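Local structure of alanine racemase, biosynthetic (Pseudomonas aeruginosa PAO1, 6A2F) at residues H15-A18 and L19-C23; E80-E84 and A85-A89; A140-A143 and R144-H148; H168-T171 and E172-L175; R244-A247 and V248-V252. The protein is a two-domain enzyme of the alanine racemase family, joining a TIM-type barrel that carries pyridoxal phosphate on a lysine to a beta-rich C-terminal domain. One frame throughout, in Å; residues are numbered along the deposited sequence.

Contact 1. Residues H15-A18 and L19-C23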
# COMPACT_ATOMS: atom_id res chain seq x y z
N HIS A 15 25.12 1.47 -7.92
CA HIS A 15 25.52 2.71 -8.60
C HIS A 15 25.10 3.96 -7.81
O HIS A 15 25.92 4.85 -7.58
CB HIS A 15 24.94 2.75 -10.02
CG HIS A 15 25.29 4.00 -10.79
ND1 HIS A 15 24.56 5.16 -10.68
CD2 HIS A 15 26.29 4.25 -11.66
CE1 HIS A 15 25.10 6.09 -11.46
NE2 HIS A 15 26.15 5.56 -12.06
N ASN A 16 23.83 4.02 -7.41
CA ASN A 16 23.30 5.18 -6.70
C ASN A 16 23.95 5.35 -5.33
O ASN A 16 24.16 6.48 -4.88
CB ASN A 16 21.78 5.08 -6.56
CG ASN A 16 21.07 5.08 -7.89
OD1 ASN A 16 21.56 5.60 -8.90
ND2 ASN A 16 19.88 4.48 -7.91
N TYR A 17 24.27 4.23 -4.68
CA TYR A 17 24.98 4.26 -3.40
C TYR A 17 26.39 4.85 -3.53
O TYR A 17 26.79 5.66 -2.69
CB TYR A 17 25.03 2.87 -2.76
CG TYR A 17 25.72 2.90 -1.42
CD1 TYR A 17 25.07 3.40 -0.29
CD2 TYR A 17 27.03 2.45 -1.28
CE1 TYR A 17 25.70 3.45 0.94
CE2 TYR A 17 27.67 2.50 -0.05
CZ TYR A 17 27.00 3.00 1.06
OH TYR A 17 27.62 3.04 2.29
N ALA A 18 27.12 4.43 -4.56
CA ALA A 18 28.47 4.94 -4.81
C ALA A 18 28.43 6.43 -5.14
O ALA A 18 29.35 7.18 -4.80
CB ALA A 18 29.13 4.16 -5.94
N LEU A 19 27.36 6.85 -5.82
CA LEU A 19 27.13 8.25 -6.13
C LEU A 19 26.92 9.06 -4.85
O LEU A 19 27.39 10.20 -4.74
CB LEU A 19 25.93 8.39 -7.07
CG LEU A 19 25.68 9.74 -7.77
CD1 LEU A 19 25.02 9.51 -9.11
CD2 LEU A 19 24.85 10.68 -6.91
N ALA A 20 26.20 8.48 -3.89
CA ALA A 20 25.98 9.12 -2.59
C ALA A 20 27.29 9.25 -1.82
O ALA A 20 27.55 10.28 -1.22
CB ALA A 20 24.95 8.34 -1.78
N LYS A 21 28.10 8.20 -1.86
CA LYS A 21 29.40 8.21 -1.20
C LYS A 21 30.36 9.24 -1.80
O LYS A 21 31.13 9.88 -1.07
CB LYS A 21 30.03 6.82 -1.19
CG LYS A 21 29.57 5.96 -0.02
CD LYS A 21 30.33 4.64 0.07
CE LYS A 21 31.80 4.81 0.42
NZ LYS A 21 32.01 5.56 1.70
N ARG A 22 30.27 9.44 -3.11
CA ARG A 22 31.12 10.39 -3.85
C ARG A 22 30.83 11.86 -3.48
O ARG A 22 31.68 12.72 -3.67
CB ARG A 22 31.00 10.14 -5.36
CG ARG A 22 31.87 11.01 -6.26
CD ARG A 22 33.35 10.66 -6.19
NE ARG A 22 34.08 11.34 -7.27
CZ ARG A 22 35.36 11.14 -7.57
NH1 ARG A 22 36.10 10.27 -6.89
NH2 ARG A 22 35.91 11.81 -8.58
N CYS A 23 29.64 12.12 -2.95
CA CYS A 23 29.30 13.45 -2.43
C CYS A 23 30.14 13.86 -1.23
O CYS A 23 30.36 15.04 -0.99
CB CYS A 23 27.82 13.52 -2.06
SG CYS A 23 26.70 13.43 -3.48
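H15 begins the run by accepting a hydrogen bond from L19 one turn further on (L19 N to H15 O, 3.0 Å). Its imidazole follows the same path: with CG anti to the backbone N (chi1 179°) the ring is carried toward the next turn, where CE1 comes to 4.2 Å from L19 CD1. The two side chains meet obliquely, a loose touch on a partly exposed flank. Leucine suits position 19, where it also packs on M213 and L198. N16 joins A20 through the backbone (A20 N to N16 O, 3.0 Å), while the side chain of this buried residue does not touch L19-C23; its ND2 donates to the carbonyls of K231 and L214. Y17 meets K21 with its ring, which runs obliquely to the lysine, and CE2 lies 3.4 Å from K21 CD. The two polar ends are tied to one place: Y17 OH bonds to A29 O and D54 N, and K21 NZ forms a salt bridge with D54. Two bends in the lysine chain (chi3 67°, chi4 56°) carry NZ there after its CG and CD have passed close to CE2 and CZ of the ring, a task that needs both a long aliphatic stem and a charge. A18 is exposed, where a small methyl presents little apolar surface; its O receives R22 N at 3.0 Å. Four successive i+4 to i bonds make this an alpha helix; its buried N16, Y17 and A20 against exposed A18 and R22 make it amphipathic, as in the outer helices of a TIM-type barrel.

Contact 2. Residues E80-E84 and A85-A89; sequences EGCFE and ASEYA
The face of the Y88 phenol is roofed by C82, whose CB sits 3.8 Å from the ring centroid as a CH-pi contact. C82 SG lies over the same ring at 4.0 Å from the centroid, 24° off the normal, a sulfur-aromatic contact; a small, polarisable cysteine fits closely there. Two waters hold the phenol's rim, each touching Y88 OH: one takes the N-H of C82, the other gives a proton to C82 O. E87 stretches back, its chain extended beyond CG, until OE2 accepts the F83 N-H (2.9 Å, 160°) from above the carboxylate plane. The F83 ring and that carboxylate have their planes 81° apart, and E87 OE1 lies at the ring edge, near its plane, 3.8 Å from F83 CD2. This is a beta-alpha loop of the TIM-type barrel, leading from strand 75-78 into helix 87-93; the F83 side chain is about 9 Å from a bound D-lysine. E84 O accepts E87 N (3.0 Å). The E84 side chain crosses that of E87 at about a right angle, E84 OE2 standing 4.5 Å from E87 OE1. Both carboxylates bond to M1 N of the second subunit, whose probable positive charge would ease their repulsion.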
# COMPACT_ATOMS: atom_id res chain seq x y z
N GLU A 80 14.84 4.87 15.04
CA GLU A 80 13.90 5.30 16.08
C GLU A 80 14.26 4.72 17.45
O GLU A 80 13.53 4.93 18.42
CB GLU A 80 12.47 4.91 15.71
CG GLU A 80 11.95 5.56 14.43
CD GLU A 80 10.64 4.95 13.96
OE1 GLU A 80 9.78 4.63 14.82
OE2 GLU A 80 10.47 4.79 12.73
N GLY A 81 15.38 4.00 17.51
CA GLY A 81 15.78 3.29 18.72
C GLY A 81 14.85 2.14 19.06
O GLY A 81 14.08 1.67 18.21
N CYS A 82 14.91 1.70 20.32
CA CYS A 82 14.04 0.64 20.82
C CYS A 82 12.70 1.19 21.30
O CYS A 82 12.65 2.24 21.96
CB CYS A 82 14.74 -0.12 21.96
SG CYS A 82 16.20 -1.05 21.44
N PHE A 83 11.63 0.46 20.99
CA PHE A 83 10.26 0.87 21.31
C PHE A 83 9.82 0.48 22.72
O PHE A 83 8.97 1.14 23.31
CB PHE A 83 9.27 0.30 20.29
CG PHE A 83 9.44 0.85 18.91
CD1 PHE A 83 8.89 2.08 18.56
CD2 PHE A 83 10.16 0.14 17.95
CE1 PHE A 83 9.05 2.59 17.28
CE2 PHE A 83 10.32 0.64 16.67
CZ PHE A 83 9.76 1.87 16.34
N GLU A 84 10.38 -0.61 23.24
CA GLU A 84 10.04 -1.09 24.59
C GLU A 84 11.23 -1.71 25.31
O GLU A 84 12.20 -2.14 24.68
CB GLU A 84 8.84 -2.06 24.57
CG GLU A 84 9.01 -3.30 23.68
CD GLU A 84 7.78 -4.21 23.71
OE1 GLU A 84 7.12 -4.32 24.77
OE2 GLU A 84 7.49 -4.84 22.67
N ALA A 85 11.13 -1.75 26.64
CA ALA A 85 12.18 -2.28 27.51
C ALA A 85 12.74 -3.64 27.07
O ALA A 85 13.95 -3.85 27.09
CB ALA A 85 11.67 -2.37 28.95
N SER A 86 11.85 -4.54 26.65
CA SER A 86 12.23 -5.91 26.32
C SER A 86 13.07 -6.02 25.05
O SER A 86 13.68 -7.06 24.79
CB SER A 86 10.99 -6.81 26.23
OG SER A 86 10.12 -6.38 25.20
N GLU A 87 13.11 -4.95 24.26
CA GLU A 87 13.88 -4.94 23.02
C GLU A 87 15.39 -4.88 23.23
O GLU A 87 16.16 -5.47 22.46
CB GLU A 87 13.43 -3.81 22.09
CG GLU A 87 12.10 -4.08 21.40
CD GLU A 87 11.72 -3.05 20.35
OE1 GLU A 87 10.59 -3.14 19.83
OE2 GLU A 87 12.54 -2.16 20.03
N TYR A 88 15.82 -4.20 24.29
CA TYR A 88 17.25 -3.95 24.52
C TYR A 88 18.14 -5.19 24.56
O TYR A 88 19.21 -5.19 23.94
CB TYR A 88 17.47 -3.07 25.75
CG TYR A 88 16.96 -1.66 25.54
CD1 TYR A 88 17.72 -0.73 24.81
CD2 TYR A 88 15.72 -1.27 26.04
CE1 TYR A 88 17.25 0.56 24.60
CE2 TYR A 88 15.25 0.02 25.84
CZ TYR A 88 16.01 0.92 25.12
OH TYR A 88 15.54 2.20 24.91
N ALA A 89 17.69 -6.23 25.26
CA ALA A 89 18.44 -7.50 25.31
C ALA A 89 18.67 -8.07 23.90
O ALA A 89 19.77 -8.55 23.60
CB ALA A 89 17.74 -8.51 26.20
O HOH W 1 13.61 -0.94 17.53
O HOH W 2 16.71 2.97 22.30
O HOH W 3 12.86 2.26 25.04
O HOH W 4 8.99 -4.30 27.36

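Contact 3. Residues A140-A143 and R144-H148; sequences AWHA and RLRSH
W141 and R144, three residues apart near the end of helix 135-145, stack in the beta-alpha-beta unit that links strands 118-123 and 151-157 of the barrel. The R144 guanidinium lies flat over one face of the indole, planes 10° apart, and CZ stands 4.1 Å from the centroid of the six-membered ring, a cation-pi contact. A bend at chi3 (-29°) turns the guanidinium back toward W141. The pairing suits an exposed arginine above a buried tryptophan; F133 also stacks on the indole, and E107 offers R144 NH1 a long, weak ion pair. L145 presents CD1 to the indole edge, 3.9 Å from W141 CE3, and otherwise faces the apolar core between strand and helix. The backbone acceptors are served in order. A140 O takes R144 N, while W141 O takes L145 N at 3.0 Å, a proton that H142 O shares weakly. H142 O then receives R146 N (2.9 Å), nearly along the C=O axis. The side chains of H142 and R146 run side by side in the same direction, R146 CD at 3.8 Å from H142 NE2. Their polar ends converge on one segment: D185 O accepts both H142 NE2 and R146 NH1, and R146 NH2 completes a salt bridge with D187. L145 to H148 form a type I beta turn, closed by H148 N on L145 O. A143 O, having no amide of R144-H148 as its partner, accepts a proton from a water at 2.9 Å, and that water accepts the N-H of S147.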
# COMPACT_ATOMS: atom_id res chain seq x y z
N ALA A 140 22.06 17.61 28.75
CA ALA A 140 21.87 16.86 29.99
C ALA A 140 22.13 15.37 29.81
O ALA A 140 22.83 14.75 30.61
CB ALA A 140 20.47 17.11 30.54
N TRP A 141 21.56 14.79 28.75
CA TRP A 141 21.75 13.37 28.45
C TRP A 141 23.18 13.05 28.03
O TRP A 141 23.68 11.96 28.32
CB TRP A 141 20.72 12.88 27.43
CG TRP A 141 19.42 12.57 28.08
CD1 TRP A 141 18.35 13.41 28.21
CD2 TRP A 141 19.06 11.35 28.74
NE1 TRP A 141 17.34 12.78 28.89
CE2 TRP A 141 17.75 11.52 29.23
CE3 TRP A 141 19.72 10.14 28.96
CZ2 TRP A 141 17.08 10.51 29.93
CZ3 TRP A 141 19.05 9.13 29.65
CH2 TRP A 141 17.74 9.33 30.13
N HIS A 142 23.84 14.00 27.36
CA HIS A 142 25.25 13.83 27.02
C HIS A 142 26.08 13.70 28.30
O HIS A 142 26.91 12.79 28.41
CB HIS A 142 25.78 14.99 26.16
CG HIS A 142 27.21 14.82 25.75
ND1 HIS A 142 28.26 15.22 26.54
CD2 HIS A 142 27.76 14.27 24.64
CE1 HIS A 142 29.40 14.93 25.94
NE2 HIS A 142 29.12 14.35 24.78
N ALA A 143 25.83 14.59 29.27
CA ALA A 143 26.49 14.56 30.58
C ALA A 143 26.30 13.23 31.31
O ALA A 143 27.22 12.75 31.98
CB ALA A 143 26.01 15.72 31.44
N ARG A 144 25.12 12.64 31.19
CA ARG A 144 24.83 11.36 31.83
C ARG A 144 25.54 10.20 31.13
O ARG A 144 26.04 9.29 31.78
CB ARG A 144 23.32 11.11 31.88
CG ARG A 144 22.86 10.20 33.02
CD ARG A 144 21.35 10.28 33.27
NE ARG A 144 20.80 11.59 32.90
CZ ARG A 144 19.53 11.96 33.04
NH1 ARG A 144 18.63 11.13 33.55
NH2 ARG A 144 19.16 13.19 32.66
N LEU A 145 25.60 10.27 29.80
CA LEU A 145 25.96 9.10 28.99
C LEU A 145 27.40 9.02 28.50
O LEU A 145 27.85 7.94 28.11
CB LEU A 145 25.01 8.96 27.79
CG LEU A 145 23.55 8.59 28.10
CD1 LEU A 145 22.68 8.76 26.86
CD2 LEU A 145 23.45 7.18 28.65
N ARG A 146 28.13 10.14 28.53
CA ARG A 146 29.47 10.21 27.94
C ARG A 146 30.47 9.17 28.47
O ARG A 146 31.28 8.64 27.70
CB ARG A 146 30.06 11.63 28.02
CG ARG A 146 31.48 11.79 27.47
CD ARG A 146 31.57 11.63 25.95
NE ARG A 146 31.78 10.24 25.53
CZ ARG A 146 31.94 9.84 24.26
NH1 ARG A 146 31.93 10.72 23.27
NH2 ARG A 146 32.12 8.56 23.99
N SER A 147 30.41 8.88 29.77
CA SER A 147 31.28 7.85 30.37
C SER A 147 30.47 6.70 31.01
O SER A 147 30.99 5.98 31.87
CB SER A 147 32.28 8.46 31.37
OG SER A 147 31.63 8.92 32.55
N HIS A 148 29.23 6.54 30.57
CA HIS A 148 28.39 5.41 30.99
C HIS A 148 28.94 4.09 30.44
O HIS A 148 29.26 4.00 29.25
CB HIS A 148 26.94 5.61 30.53
CG HIS A 148 25.98 4.60 31.09
ND1 HIS A 148 25.16 4.87 32.16
CD2 HIS A 148 25.73 3.32 30.73
CE1 HIS A 148 24.44 3.80 32.44
NE2 HIS A 148 24.76 2.84 31.59
O HOH W 5 29.01 10.55 31.42

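Contact 4. Residues H168-T171 and E172-L175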
# COMPACT_ATOMS: atom_id res chain seq x y z
N HIS A 168 14.97 26.66 2.01
CA HIS A 168 13.96 26.90 3.02
C HIS A 168 14.60 27.48 4.28
O HIS A 168 15.68 27.03 4.68
CB HIS A 168 13.21 25.60 3.34
CG HIS A 168 11.90 25.81 4.04
ND1 HIS A 168 10.70 25.86 3.38
CD2 HIS A 168 11.62 25.96 5.36
CE1 HIS A 168 9.72 26.04 4.25
NE2 HIS A 168 10.25 26.11 5.46
N PRO A 169 13.96 28.49 4.90
CA PRO A 169 14.43 29.11 6.14
C PRO A 169 14.72 28.10 7.27
O PRO A 169 15.72 28.24 7.97
CB PRO A 169 13.28 30.05 6.54
CG PRO A 169 12.16 29.79 5.58
CD PRO A 169 12.81 29.23 4.35
N LEU A 170 13.85 27.10 7.42
CA LEU A 170 13.97 26.11 8.50
C LEU A 170 15.23 25.23 8.39
O LEU A 170 15.77 24.79 9.41
CB LEU A 170 12.71 25.23 8.57
CG LEU A 170 12.56 24.23 9.72
CD1 LEU A 170 12.50 24.92 11.08
CD2 LEU A 170 11.33 23.36 9.51
N THR A 171 15.68 25.00 7.16
CA THR A 171 16.91 24.25 6.89
C THR A 171 18.12 24.90 7.56
O THR A 171 18.95 24.20 8.15
CB THR A 171 17.15 24.10 5.37
OG1 THR A 171 16.04 23.42 4.77
CG2 THR A 171 18.42 23.30 5.08
N GLU A 172 18.21 26.23 7.47
CA GLU A 172 19.29 26.98 8.12
C GLU A 172 19.16 26.92 9.64
O GLU A 172 20.14 26.70 10.35
CB GLU A 172 19.34 28.44 7.61
CG GLU A 172 20.52 29.27 8.11
CD GLU A 172 21.89 28.68 7.74
OE1 GLU A 172 22.82 28.76 8.58
OE2 GLU A 172 22.04 28.13 6.63
N GLN A 173 17.93 27.10 10.13
CA GLN A 173 17.63 26.98 11.56
C GLN A 173 18.05 25.63 12.12
O GLN A 173 18.63 25.56 13.20
CB GLN A 173 16.14 27.16 11.82
CG GLN A 173 15.64 28.59 11.87
CD GLN A 173 14.18 28.67 12.26
OE1 GLN A 173 13.75 28.09 13.26
NE2 GLN A 173 13.39 29.39 11.46
N GLN A 174 17.75 24.56 11.38
CA GLN A 174 18.03 23.19 11.82
C GLN A 174 19.53 22.92 11.85
O GLN A 174 20.03 22.25 12.76
CB GLN A 174 17.33 22.17 10.92
CG GLN A 174 15.83 22.07 11.15
CD GLN A 174 15.20 20.89 10.43
OE1 GLN A 174 14.77 21.00 9.29
NE2 GLN A 174 15.14 19.75 11.12
N LEU A 175 20.24 23.47 10.87
CA LEU A 175 21.69 23.33 10.75
C LEU A 175 22.40 24.07 11.89
O LEU A 175 23.35 23.55 12.48
CB LEU A 175 22.14 23.82 9.37
CG LEU A 175 23.48 23.49 8.70
CD1 LEU A 175 24.30 24.74 8.46
CD2 LEU A 175 24.30 22.42 9.42
O HOH W 6 14.99 21.32 6.64
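L170 lays its branched end obliquely across the amide of Q174, CG being 3.9 Å from Q174 OE1. Its CG is anti to the backbone N (chi1 -174°), which swings the isobutyl group forward along the helix; Q173 crosses it at about a right angle, with OE1 4.0 Å from L170 CD1. The next residue, T171, reaches the same glutamine through water: T171 OG1 contacts a water that donates to Q174 OE1 at 2.7 Å. That oxygen also accepts A161 N, and Q174 NE2 donates to S126 OG, so both ends of this buried amide are engaged and its rotation is fixed. Glutamine suits the place because it can give and receive at once. The residues form the first turns of helix 169-179, which joins strands 151-157 and 189-190 in a beta-alpha-beta unit of the barrel; the Q174 side chain is about 11 Å from a bound D-lysine. P169 lies at the beginning of the helix, where proline's missing N-H is tolerated because no preceding turn offers an acceptor. Its O accepts Q173 N at 3.3 Å, besides a weak bond from E172 N. L170 O is held more closely by Q174 N, at 2.8 Å, and T171 O takes L175 N. The beginning of the helix faces the second subunit: H168 packs on A256 and L170 on S251 of that chain.

Contact 5. Residues R244-A247 and V248-V252; sequences REVA and VGESV
A247 and E250 are the first and last residues of a type II beta turn that reverses the chain after the long strand 234-246 of the C-terminal domain. The turn closes with E250 N on A247 O at 3.1 Å. The same two residues are joined a second time. E250, its CG anti to the carbonyl carbon (chi1 -66°) and its chain extended, reaches back so that OE2 takes the N-H of A247 at 2.7 Å. That bond arrives 40° out of the carboxylate plane, and the carboxylate also comes over the methyl group, with OE2 3.4 Å from A247 CB. Glutamate has just the length to span the turn from within and hold an amide at the end of the strand. G249 occupies the third position with phi 85°, a conformation glycine adopts with ease. In the fold, the turn passes from the large mixed sheet to the short strand 251-252, which pairs antiparallel with 258-259; G249 and E250 bond further to the backbone of A260. Apolar contacts accompany the polar ones. V246 CG1 rests 3.5 Å from E250 CB, and V246 CG2 lies 4.3 Å from V252 CG2, both valines packing on I266 of strand 264-269. R244 NH1 is 5.3 Å from E250 OE2, not in contact; R244 NE forms a salt bridge with D125 of the second subunit. H129 of that subunit packs against R244, E250 and V252.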
# COMPACT_ATOMS: atom_id res chain seq x y z
N ARG A 244 -11.28 -2.22 -25.70
CA ARG A 244 -12.68 -1.93 -26.01
C ARG A 244 -12.85 -0.68 -26.87
O ARG A 244 -12.04 0.25 -26.82
CB ARG A 244 -13.50 -1.73 -24.73
CG ARG A 244 -13.95 -3.00 -24.04
CD ARG A 244 -15.25 -2.77 -23.29
NE ARG A 244 -16.42 -3.29 -24.01
CZ ARG A 244 -17.27 -2.57 -24.74
NH1 ARG A 244 -17.10 -1.26 -24.88
NH2 ARG A 244 -18.30 -3.16 -25.34
N GLU A 245 -13.94 -0.66 -27.63
CA GLU A 245 -14.42 0.53 -28.30
C GLU A 245 -15.47 1.18 -27.40
O GLU A 245 -16.39 0.51 -26.93
CB GLU A 245 -15.05 0.17 -29.65
CG GLU A 245 -14.09 -0.45 -30.66
CD GLU A 245 -13.06 0.54 -31.19
OE1 GLU A 245 -11.98 0.09 -31.62
OE2 GLU A 245 -13.33 1.76 -31.17
N VAL A 246 -15.32 2.48 -27.16
CA VAL A 246 -16.27 3.22 -26.33
C VAL A 246 -16.77 4.43 -27.12
O VAL A 246 -15.98 5.28 -27.53
CB VAL A 246 -15.63 3.68 -24.99
CG1 VAL A 246 -16.66 4.37 -24.11
CG2 VAL A 246 -15.02 2.51 -24.24
N ALA A 247 -18.08 4.48 -27.32
CA ALA A 247 -18.73 5.56 -28.09
C ALA A 247 -18.77 6.87 -27.31
O ALA A 247 -18.64 6.88 -26.09
CB ALA A 247 -20.13 5.14 -28.52
N VAL A 248 -18.96 7.98 -28.03
CA VAL A 248 -19.09 9.30 -27.42
C VAL A 248 -20.25 9.31 -26.41
O VAL A 248 -21.32 8.74 -26.67
CB VAL A 248 -19.23 10.42 -28.50
CG1 VAL A 248 -20.48 10.22 -29.35
CG2 VAL A 248 -19.20 11.81 -27.89
N GLY A 249 -20.02 9.93 -25.25
CA GLY A 249 -21.03 10.02 -24.20
C GLY A 249 -21.11 8.82 -23.28
O GLY A 249 -21.81 8.85 -22.26
N GLU A 250 -20.40 7.75 -23.63
CA GLU A 250 -20.32 6.56 -22.79
C GLU A 250 -19.25 6.74 -21.71
O GLU A 250 -18.26 7.44 -21.92
CB GLU A 250 -20.05 5.30 -23.62
CG GLU A 250 -21.19 4.91 -24.57
CD GLU A 250 -20.96 3.59 -25.28
OE1 GLU A 250 -21.95 2.84 -25.49
OE2 GLU A 250 -19.81 3.28 -25.65
N SER A 251 -19.45 6.10 -20.56
CA SER A 251 -18.56 6.28 -19.42
C SER A 251 -17.66 5.07 -19.14
O SER A 251 -17.96 3.96 -19.57
CB SER A 251 -19.35 6.67 -18.16
OG SER A 251 -20.27 5.66 -17.78
N VAL A 252 -16.56 5.30 -18.43
CA VAL A 252 -15.61 4.25 -18.09
C VAL A 252 -15.36 4.18 -16.58
O VAL A 252 -15.06 5.19 -15.95
CB VAL A 252 -14.27 4.41 -18.86
CG1 VAL A 252 -13.18 3.51 -18.29
CG2 VAL A 252 -14.48 4.13 -20.33

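In the fold
The five contacts follow one another along the chain; none nests in or crosses another, and each closes only a turn or two. Contact 1 belongs to the first barrel helix, and contact 2 leads from strand 75-78 into helix 87-93. Contact 3 lies about 9 Å from contact 2 (nearest atoms), and helix 103-112 joins them: F109 touches both Y88 and L145. Contact 4 begins the next helix of the barrel, and contact 5, in the other domain, has its centre 70 Å from that of contact 3. Distant within one chain, contacts 4 and 5 meet in the dimer, where L170 packs on S251 of the second subunit.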